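Local coordinates for protein trichomaglin (Trichosanthes lepiniana, PDB 1SGL) that probably cleaves RNA as an S-like ribonuclease of the RNase T2 family, at residues F120-T123 and L124-F127; V132-A135 and L136-G140; I154-A157 and V158-V162; C182-K185 and D186-R190. All coordinates share one frame; numbering follows the deposited sequence.

Contact 1: F120-T123 and L124-F127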
loop_
_atom_site.group_PDB
_atom_site.type_symbol
_atom_site.label_atom_id
_atom_site.label_comp_id
_atom_site.label_asym_id
_atom_site.label_seq_id
_atom_site.Cartn_x
_atom_site.Cartn_y
_atom_site.Cartn_z
ATOM N N PHE A 120 6.884 -9.499 6.032
ATOM C CA PHE A 120 7.047 -9.256 4.604
ATOM C C PHE A 120 6.449 -10.376 3.774
ATOM O O PHE A 120 5.850 -10.128 2.731
ATOM C CB PHE A 120 8.525 -9.060 4.262
ATOM C CG PHE A 120 9.112 -7.837 4.886
ATOM C CD1 PHE A 120 8.631 -6.577 4.548
ATOM C CD2 PHE A 120 10.089 -7.939 5.867
ATOM C CE1 PHE A 120 9.108 -5.432 5.184
ATOM C CE2 PHE A 120 10.576 -6.800 6.512
ATOM C CZ PHE A 120 10.082 -5.547 6.170
ATOM N N LYS A 121 6.604 -11.608 4.243
ATOM C CA LYS A 121 6.058 -12.754 3.533
ATOM C C LYS A 121 4.539 -12.638 3.424
ATOM O O LYS A 121 3.974 -12.812 2.349
ATOM C CB LYS A 121 6.401 -14.042 4.267
ATOM C CG LYS A 121 5.807 -15.279 3.634
ATOM C CD LYS A 121 6.168 -16.514 4.443
ATOM C CE LYS A 121 5.632 -17.778 3.790
ATOM N NZ LYS A 121 6.001 -18.995 4.565
ATOM N N LYS A 122 3.884 -12.347 4.544
ATOM C CA LYS A 122 2.429 -12.225 4.560
ATOM C C LYS A 122 1.936 -11.039 3.742
ATOM O O LYS A 122 0.949 -11.138 3.018
ATOM C CB LYS A 122 1.914 -12.071 5.989
ATOM C CG LYS A 122 0.587 -12.763 6.201
ATOM C CD LYS A 122 0.803 -14.271 6.161
ATOM C CE LYS A 122 -0.486 -15.024 5.901
ATOM N NZ LYS A 122 -1.010 -14.730 4.539
ATOM N N THR A 123 2.615 -9.909 3.873
ATOM C CA THR A 123 2.212 -8.727 3.137
ATOM C C THR A 123 2.299 -8.964 1.628
ATOM O O THR A 123 1.395 -8.593 0.885
ATOM C CB THR A 123 3.070 -7.518 3.536
ATOM O OG1 THR A 123 2.885 -7.247 4.936
ATOM C CG2 THR A 123 2.661 -6.288 2.727
ATOM N N LEU A 124 3.378 -9.600 1.179
ATOM C CA LEU A 124 3.548 -9.884 -0.245
ATOM C C LEU A 124 2.541 -10.924 -0.746
ATOM O O LEU A 124 2.015 -10.805 -1.856
ATOM C CB LEU A 124 4.978 -10.360 -0.520
ATOM C CG LEU A 124 6.024 -9.239 -0.457
ATOM C CD1 LEU A 124 7.427 -9.824 -0.520
ATOM C CD2 LEU A 124 5.798 -8.274 -1.617
ATOM N N LYS A 125 2.267 -11.937 0.070
ATOM C CA LYS A 125 1.310 -12.968 -0.317
ATOM C C LYS A 125 -0.061 -12.355 -0.551
ATOM O O LYS A 125 -0.720 -12.662 -1.541
ATOM C CB LYS A 125 1.194 -14.045 0.767
ATOM C CG LYS A 125 2.386 -14.983 0.856
ATOM C CD LYS A 125 2.271 -15.946 2.051
ATOM C CE LYS A 125 1.075 -16.888 1.925
ATOM N NZ LYS A 125 -0.247 -16.189 1.876
ATOM N N LEU A 126 -0.490 -11.491 0.367
ATOM C CA LEU A 126 -1.792 -10.852 0.239
ATOM C C LEU A 126 -1.871 -9.972 -0.998
ATOM O O LEU A 126 -2.887 -9.956 -1.680
ATOM C CB LEU A 126 -2.110 -10.016 1.482
ATOM C CG LEU A 126 -2.400 -10.819 2.752
ATOM C CD1 LEU A 126 -2.679 -9.866 3.904
ATOM C CD2 LEU A 126 -3.587 -11.732 2.513
ATOM N N PHE A 127 -0.799 -9.242 -1.283
ATOM C CA PHE A 127 -0.771 -8.370 -2.448
ATOM C C PHE A 127 -0.924 -9.171 -3.742
ATOM O O PHE A 127 -1.675 -8.775 -4.633
ATOM C CB PHE A 127 0.544 -7.588 -2.495
ATOM C CG PHE A 127 0.687 -6.699 -3.702
ATOM C CD1 PHE A 127 0.032 -5.474 -3.764
ATOM C CD2 PHE A 127 1.491 -7.085 -4.774
ATOM C CE1 PHE A 127 0.177 -4.640 -4.872
ATOM C CE2 PHE A 127 1.642 -6.261 -5.889
ATOM C CZ PHE A 127 0.984 -5.034 -5.939
#
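L124 closes one helical turn on F120: its N-H bonds to F120 O at 3.0 Å. The leucine CG also sits 3.3 Å from F120 O, so the carbonyl oxygen is covered by aliphatic carbon as well as gripped by the amide. K125 repeats the bond one residue on, N to K121 O. Its CG lies anti to its own carbonyl carbon (chi1 -73°), which lays the start of the chain against K121 O, with CG 3.1 Å from that oxygen. The chain runs beside the extended K121 side chain, K125 CD to K121 CG 3.9 Å, and then bends at chi3 and chi4. The bends bring K125 NZ to 3.1 Å from K122 NZ. Two ammonium groups so close should repel, and one may be partly deprotonated. Cutting K125 back to an alanine would remove one of the two charges and would probably leave the K121 methylenes without the chain that lies beside them. All this lies on helix 116-129, which packs against the antiparallel sheet of the RNase T2 fold. K122 also makes a cation-pi contact with F187. L126 N bonds to K122 O, and its side chain touches F187. F127 N bonds to T123 O at 3.2 Å. T123 OG1 bonds back to Y119 O, while its side chain and the F127 ring both touch I42 of strand 40-47.

Contact 2: V132-A135 and L136-G140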
loop_
_atom_site.group_PDB
_atom_site.type_symbol
_atom_site.label_atom_id
_atom_site.label_comp_id
_atom_site.label_asym_id
_atom_site.label_seq_id
_atom_site.Cartn_x
_atom_site.Cartn_y
_atom_site.Cartn_z
ATOM N N VAL A 132 -5.130 -6.209 -6.928
ATOM C CA VAL A 132 -6.007 -5.193 -7.469
ATOM C C VAL A 132 -5.583 -4.743 -8.867
ATOM O O VAL A 132 -6.436 -4.425 -9.688
ATOM C CB VAL A 132 -6.098 -3.966 -6.532
ATOM C CG1 VAL A 132 -6.572 -4.412 -5.148
ATOM C CG2 VAL A 132 -4.748 -3.272 -6.440
ATOM N N ASP A 133 -4.280 -4.725 -9.148
ATOM C CA ASP A 133 -3.828 -4.295 -10.468
ATOM C C ASP A 133 -4.415 -5.193 -11.561
ATOM O O ASP A 133 -4.900 -4.704 -12.588
ATOM C CB ASP A 133 -2.300 -4.295 -10.550
ATOM C CG ASP A 133 -1.669 -3.243 -9.645
ATOM O OD1 ASP A 133 -2.034 -2.055 -9.757
ATOM O OD2 ASP A 133 -0.808 -3.611 -8.819
ATOM N N LYS A 134 -4.386 -6.501 -11.320
ATOM C CA LYS A 134 -4.920 -7.474 -12.269
ATOM C C LYS A 134 -6.436 -7.301 -12.444
ATOM O O LYS A 134 -6.960 -7.408 -13.552
ATOM C CB LYS A 134 -4.606 -8.892 -11.793
ATOM C CG LYS A 134 -4.869 -9.965 -12.835
ATOM C CD LYS A 134 -3.872 -9.880 -13.988
ATOM C CE LYS A 134 -3.935 -11.127 -14.875
ATOM N NZ LYS A 134 -2.769 -11.216 -15.820
ATOM N N ALA A 135 -7.136 -7.028 -11.348
ATOM C CA ALA A 135 -8.577 -6.823 -11.404
ATOM C C ALA A 135 -8.911 -5.628 -12.294
ATOM O O ALA A 135 -9.747 -5.731 -13.196
ATOM C CB ALA A 135 -9.125 -6.597 -10.013
ATOM N N LEU A 136 -8.252 -4.499 -12.050
ATOM C CA LEU A 136 -8.510 -3.298 -12.836
ATOM C C LEU A 136 -8.181 -3.491 -14.305
ATOM O O LEU A 136 -8.951 -3.091 -15.170
ATOM C CB LEU A 136 -7.720 -2.109 -12.293
ATOM C CG LEU A 136 -8.059 -1.621 -10.884
ATOM C CD1 LEU A 136 -7.307 -0.313 -10.634
ATOM C CD2 LEU A 136 -9.564 -1.406 -10.732
ATOM N N GLU A 137 -7.032 -4.096 -14.585
ATOM C CA GLU A 137 -6.632 -4.339 -15.961
ATOM C C GLU A 137 -7.677 -5.202 -16.676
ATOM O O GLU A 137 -8.011 -4.945 -17.831
ATOM C CB GLU A 137 -5.266 -5.030 -16.006
ATOM C CG GLU A 137 -4.102 -4.120 -16.379
ATOM C CD GLU A 137 -3.806 -3.039 -15.343
ATOM O OE1 GLU A 137 -4.635 -2.106 -15.172
ATOM O OE2 GLU A 137 -2.730 -3.123 -14.700
ATOM N N ASP A 138 -8.192 -6.216 -15.986
ATOM C CA ASP A 138 -9.204 -7.104 -16.558
ATOM C C ASP A 138 -10.469 -6.349 -16.940
ATOM O O ASP A 138 -11.132 -6.691 -17.923
ATOM C CB ASP A 138 -9.585 -8.207 -15.572
ATOM C CG ASP A 138 -8.546 -9.294 -15.488
ATOM O OD1 ASP A 138 -7.490 -9.168 -16.143
ATOM O OD2 ASP A 138 -8.785 -10.279 -14.761
ATOM N N ALA A 139 -10.805 -5.332 -16.153
ATOM C CA ALA A 139 -11.997 -4.541 -16.414
ATOM C C ALA A 139 -11.733 -3.447 -17.439
ATOM O O ALA A 139 -12.659 -2.786 -17.885
ATOM C CB ALA A 139 -12.508 -3.929 -15.123
ATOM N N GLY A 140 -10.476 -3.258 -17.818
ATOM C CA GLY A 140 -10.163 -2.215 -18.780
ATOM C C GLY A 140 -9.882 -0.870 -18.123
ATOM O O GLY A 140 -9.942 0.176 -18.766
HETATM O O HOH W 1 -2.753 -1.128 -12.535
#
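V132 O takes the amide of L136, N to O 3.0 Å, in a nearly straight bond (172° at the hydrogen). The L136 CG lies 3.5 Å from the same oxygen. D133 has two links to E137. Its carbonyl accepts E137 N at 3.0 Å, and a water joins the two carboxylates. That water donates to D133 OD1 at 3.0 Å and to E137 OE2 at 2.9 Å. The glutamate chain bends at chi2 (66°), which folds the carboxylate back over the turn instead of sending it outward. D133 OD1 also accepts the backbone N-H of F40, which ties the start of helix 132-139 to strand 40-47. A lysine in place of E137 would take away the second acceptor of this water, which would probably leave it held less firmly beside D133. K134 O receives D138 N. The D138 carboxylate lies close by, with OD1 3.2 Å from K134 O; both are acceptors, so this is proximity without a bond. K134 NZ stays 5.2 Å from D138 OD1, too far for a salt bridge, though the opposite charges may still attract weakly. A135 O accepts A139 N in a more bent bond, and its methyl packs on A161 of helix 151-162. The helix then ends in a Schellman motif at G140, which has positive phi; one of its two bonds back into the last turn runs from G140 N to E137 O. D133 OD1 and E137 OE2 are 5.1 Å apart, so the bridging water, giving one hydrogen to each, is likely to ease the repulsion between them.

Contact 3: I154-A157 and V158-V162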
loop_
_atom_site.group_PDB
_atom_site.type_symbol
_atom_site.label_atom_id
_atom_site.label_comp_id
_atom_site.label_asym_id
_atom_site.label_seq_id
_atom_site.Cartn_x
_atom_site.Cartn_y
_atom_site.Cartn_z
ATOM N N ILE A 154 -14.442 1.340 -10.583
ATOM C CA ILE A 154 -13.261 0.871 -9.875
ATOM C C ILE A 154 -13.650 0.052 -8.644
ATOM O O ILE A 154 -13.110 -1.028 -8.421
ATOM C CB ILE A 154 -12.367 2.059 -9.470
ATOM C CG1 ILE A 154 -11.946 2.817 -10.732
ATOM C CG2 ILE A 154 -11.147 1.567 -8.693
ATOM C CD1 ILE A 154 -11.070 4.023 -10.480
ATOM N N VAL A 155 -14.602 0.550 -7.862
ATOM C CA VAL A 155 -15.029 -0.173 -6.673
ATOM C C VAL A 155 -15.590 -1.546 -7.035
ATOM O O VAL A 155 -15.248 -2.552 -6.415
ATOM C CB VAL A 155 -16.092 0.616 -5.894
ATOM C CG1 VAL A 155 -16.570 -0.187 -4.692
ATOM C CG2 VAL A 155 -15.515 1.938 -5.436
ATOM N N VAL A 156 -16.438 -1.590 -8.055
ATOM C CA VAL A 156 -17.038 -2.849 -8.475
ATOM C C VAL A 156 -15.996 -3.853 -8.954
ATOM O O VAL A 156 -16.123 -5.059 -8.722
ATOM C CB VAL A 156 -18.086 -2.617 -9.593
ATOM C CG1 VAL A 156 -18.546 -3.957 -10.172
ATOM C CG2 VAL A 156 -19.284 -1.874 -9.021
ATOM N N ALA A 157 -14.965 -3.354 -9.622
ATOM C CA ALA A 157 -13.915 -4.219 -10.120
ATOM C C ALA A 157 -13.182 -4.895 -8.953
ATOM O O ALA A 157 -12.969 -6.112 -8.958
ATOM C CB ALA A 157 -12.940 -3.411 -10.968
ATOM N N VAL A 158 -12.805 -4.106 -7.948
ATOM C CA VAL A 158 -12.099 -4.649 -6.791
ATOM C C VAL A 158 -12.973 -5.594 -5.977
ATOM O O VAL A 158 -12.541 -6.687 -5.632
ATOM C CB VAL A 158 -11.574 -3.530 -5.867
ATOM C CG1 VAL A 158 -11.011 -4.137 -4.582
ATOM C CG2 VAL A 158 -10.508 -2.736 -6.592
ATOM N N GLU A 159 -14.199 -5.183 -5.675
ATOM C CA GLU A 159 -15.092 -6.041 -4.907
ATOM C C GLU A 159 -15.358 -7.358 -5.623
ATOM O O GLU A 159 -15.362 -8.415 -4.993
ATOM C CB GLU A 159 -16.433 -5.361 -4.649
ATOM C CG GLU A 159 -16.374 -4.156 -3.745
ATOM C CD GLU A 159 -17.716 -3.472 -3.652
ATOM O OE1 GLU A 159 -18.423 -3.445 -4.679
ATOM O OE2 GLU A 159 -18.065 -2.947 -2.573
ATOM N N SER A 160 -15.593 -7.295 -6.932
ATOM C CA SER A 160 -15.876 -8.502 -7.703
ATOM C C SER A 160 -14.692 -9.449 -7.715
ATOM O O SER A 160 -14.869 -10.661 -7.677
ATOM C CB SER A 160 -16.239 -8.162 -9.152
ATOM O OG SER A 160 -17.484 -7.498 -9.218
ATOM N N ALA A 161 -13.488 -8.892 -7.764
ATOM C CA ALA A 161 -12.285 -9.705 -7.812
ATOM C C ALA A 161 -11.758 -10.176 -6.450
ATOM O O ALA A 161 -11.301 -11.309 -6.318
ATOM C CB ALA A 161 -11.191 -8.946 -8.559
ATOM N N VAL A 162 -11.828 -9.312 -5.446
ATOM C CA VAL A 162 -11.331 -9.635 -4.112
ATOM C C VAL A 162 -12.407 -10.211 -3.194
ATOM O O VAL A 162 -12.103 -10.968 -2.267
ATOM C CB VAL A 162 -10.727 -8.373 -3.444
ATOM C CG1 VAL A 162 -10.328 -8.668 -2.008
ATOM C CG2 VAL A 162 -9.521 -7.898 -4.246
#
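S160 has its OG anti to its own carbonyl carbon (chi1 -68°), which turns the hydroxyl back along the helix to V156 O. In V155, CG1 stands anti to the backbone N (chi1 177°), and this sets the methyl beside the E159 side chain. Both pairs are i to i+4 contacts in the last turns of helix 151-162, a helix of the RNase T2 fold with one side turned to the sheet. V158 on its inner side packs on L179 and L181 of strand 176-184. I154 and A157 meet L136 of helix 132-139.

The backbone bonds follow the usual pattern. V158 N bonds to I154 O, and the V158 CG2 methyl covers the same oxygen at 3.6 Å. E159 N bonds to V155 O at 2.9 Å, nearly along the C=O axis. The glutamate chain extends beyond CG and lies alongside V155, both pointing the same way. Its CD is 3.6 Å from V155 CG1, so the valine methyl meets the carboxylate group itself. This is van der Waals contact, and the methyl probably shields part of the carboxylate from solvent. E159 also touches R165 and P166 in the loop that follows. Farther along, A161 N bonds to A157 O at 3.1 Å, while V162 N bonds to V158 O within the final turn.

V156 O is gripped twice. S160 N donates at 2.9 Å from one face of the carbonyl plane. S160 OG donates from the other face, 2.8 Å from V156 O, and the V156 CG1 methyl lies 3.8 Å from that hydroxyl oxygen.

Contact 4: C182-K185 and D186-R190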
loop_
_atom_site.group_PDB
_atom_site.type_symbol
_atom_site.label_atom_id
_atom_site.label_comp_id
_atom_site.label_asym_id
_atom_site.label_seq_id
_atom_site.Cartn_x
_atom_site.Cartn_y
_atom_site.Cartn_z
ATOM N N CYS A 182 -9.155 -4.526 3.555
ATOM C CA CYS A 182 -9.243 -4.926 4.949
ATOM C C CYS A 182 -9.307 -6.453 5.051
ATOM O O CYS A 182 -9.852 -7.118 4.168
ATOM C CB CYS A 182 -10.454 -4.228 5.589
ATOM S SG CYS A 182 -10.202 -2.414 5.554
ATOM N N PHE A 183 -8.710 -7.004 6.104
ATOM C CA PHE A 183 -8.678 -8.456 6.317
ATOM C C PHE A 183 -8.880 -8.801 7.796
ATOM O O PHE A 183 -8.529 -8.002 8.670
ATOM C CB PHE A 183 -7.315 -9.038 5.894
ATOM C CG PHE A 183 -6.954 -8.799 4.454
ATOM C CD1 PHE A 183 -6.318 -7.625 4.067
ATOM C CD2 PHE A 183 -7.236 -9.761 3.488
ATOM C CE1 PHE A 183 -5.959 -7.408 2.733
ATOM C CE2 PHE A 183 -6.886 -9.559 2.155
ATOM C CZ PHE A 183 -6.244 -8.381 1.776
ATOM N N ASP A 184 -9.424 -9.984 8.086
ATOM C CA ASP A 184 -9.578 -10.374 9.487
ATOM C C ASP A 184 -8.298 -11.066 9.962
ATOM O O ASP A 184 -7.335 -11.175 9.201
ATOM C CB ASP A 184 -10.801 -11.282 9.715
ATOM C CG ASP A 184 -10.771 -12.550 8.895
ATOM O OD1 ASP A 184 -9.685 -13.078 8.591
ATOM O OD2 ASP A 184 -11.866 -13.036 8.562
ATOM N N LYS A 185 -8.279 -11.511 11.218
ATOM C CA LYS A 185 -7.100 -12.172 11.778
ATOM C C LYS A 185 -6.681 -13.391 10.972
ATOM O O LYS A 185 -5.516 -13.774 10.999
ATOM C CB LYS A 185 -7.350 -12.609 13.222
ATOM C CG LYS A 185 -7.717 -11.496 14.182
ATOM C CD LYS A 185 -6.574 -10.537 14.400
ATOM C CE LYS A 185 -6.931 -9.498 15.454
ATOM N NZ LYS A 185 -7.109 -10.083 16.814
ATOM N N ASP A 186 -7.628 -14.010 10.273
ATOM C CA ASP A 186 -7.328 -15.182 9.453
ATOM C C ASP A 186 -6.940 -14.771 8.031
ATOM O O ASP A 186 -6.836 -15.600 7.132
ATOM C CB ASP A 186 -8.529 -16.136 9.409
ATOM C CG ASP A 186 -8.683 -16.945 10.689
ATOM O OD1 ASP A 186 -9.633 -17.751 10.769
ATOM O OD2 ASP A 186 -7.856 -16.783 11.613
ATOM N N PHE A 187 -6.741 -13.475 7.838
ATOM C CA PHE A 187 -6.345 -12.946 6.547
ATOM C C PHE A 187 -7.340 -13.173 5.427
ATOM O O PHE A 187 -6.959 -13.322 4.275
ATOM C CB PHE A 187 -4.969 -13.494 6.175
ATOM C CG PHE A 187 -3.881 -13.027 7.098
ATOM C CD1 PHE A 187 -3.435 -11.710 7.054
ATOM C CD2 PHE A 187 -3.355 -13.878 8.061
ATOM C CE1 PHE A 187 -2.482 -11.245 7.963
ATOM C CE2 PHE A 187 -2.399 -13.424 8.975
ATOM C CZ PHE A 187 -1.964 -12.104 8.926
ATOM N N LYS A 188 -8.619 -13.225 5.774
ATOM C CA LYS A 188 -9.656 -13.355 4.763
ATOM C C LYS A 188 -10.180 -11.937 4.548
ATOM O O LYS A 188 -10.278 -11.155 5.497
ATOM C CB LYS A 188 -10.793 -14.264 5.239
ATOM C CG LYS A 188 -10.567 -15.742 4.951
ATOM C CD LYS A 188 -9.306 -16.269 5.621
ATOM C CE LYS A 188 -8.999 -17.698 5.169
ATOM N NZ LYS A 188 -7.782 -18.253 5.831
ATOM N N PRO A 189 -10.513 -11.585 3.299
ATOM C CA PRO A 189 -11.024 -10.242 3.003
ATOM C C PRO A 189 -12.305 -9.881 3.749
ATOM O O PRO A 189 -13.177 -10.719 3.967
ATOM C CB PRO A 189 -11.225 -10.276 1.487
ATOM C CG PRO A 189 -10.144 -11.239 1.034
ATOM C CD PRO A 189 -10.268 -12.340 2.058
ATOM N N ARG A 190 -12.399 -8.613 4.126
ATOM C CA ARG A 190 -13.546 -8.076 4.842
ATOM C C ARG A 190 -13.806 -6.668 4.323
ATOM O O ARG A 190 -12.864 -5.932 4.021
ATOM C CB ARG A 190 -13.237 -8.015 6.344
ATOM C CG ARG A 190 -13.259 -9.362 7.028
ATOM C CD ARG A 190 -14.689 -9.880 7.128
ATOM N NE ARG A 190 -14.771 -11.194 7.753
ATOM C CZ ARG A 190 -14.531 -12.337 7.123
ATOM N NH1 ARG A 190 -14.196 -12.328 5.842
ATOM N NH2 ARG A 190 -14.624 -13.490 7.774
HETATM O O HOH W 2 -11.507 -4.922 1.808
#
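D184 and R190 form a salt bridge, with D184 OD2 2.9 Å from R190 NH2. The carboxylate oxygen lies over one face of the guanidinium, and the two planes stand 81° apart. The attraction is therefore between charges, with no N-H aimed at the oxygen. R190 NH1 instead bonds to P189 O, which helps fix the rotation of the guanidinium. The other oxygen of D184 turns to the backbone. OD1 accepts K188 N at 3.0 Å in a nearly straight bond (171°), and D186 N at 2.8 Å in a weak, bent one. D184 CG sits between its backbone N and carbonyl carbon (chi1 58°), which swings the carboxylate over the turn to meet both amides. The type I turn from D184 to F187, closed by F187 N to D184 O at 2.7 Å, ends in a G1 bulge: F187 is left-handed, and D184 N bonds to K188 O. Turn and bulge link strands 176-184 and 189-190 into a beta hairpin. R190 N bonds to C182 O, and a water bridges C182 N and R190 O. The F183 ring crosses P189 obliquely, CE2 to CG 3.8 Å. C182 is held to C192 by a disulfide. F183 is bonded through its backbone to F8 and packs on L10 of strand 7-14. Both F183 and F187 lean on L126 of helix 116-129, and the F187 ring lies nearly parallel to that of F8.

Contacts 2 and 3 are the nearest pair, with centres about 9 Å apart. Helices 132-139 and 151-162 meet there through alanines and through L136, whose CD2 is 3.9 Å from A157 CB. Contact 1 touches contact 2 where F127 CZ comes 3.7 Å from D133 OD2. It also meets the hairpin of contact 4, about 13 Å away between centres, through L126 CD1 and F187 CD1 at 3.7 Å. Contact 4 reaches contact 3 at V162 O and P189 CG, 3.8 Å apart. Contact 1 packs on strand 40-47 and helix 97-106, which carry the two conserved histidine motifs of the RNase T2 family, so it probably backs the active-site region. Contacts 2 to 4 are structural packing.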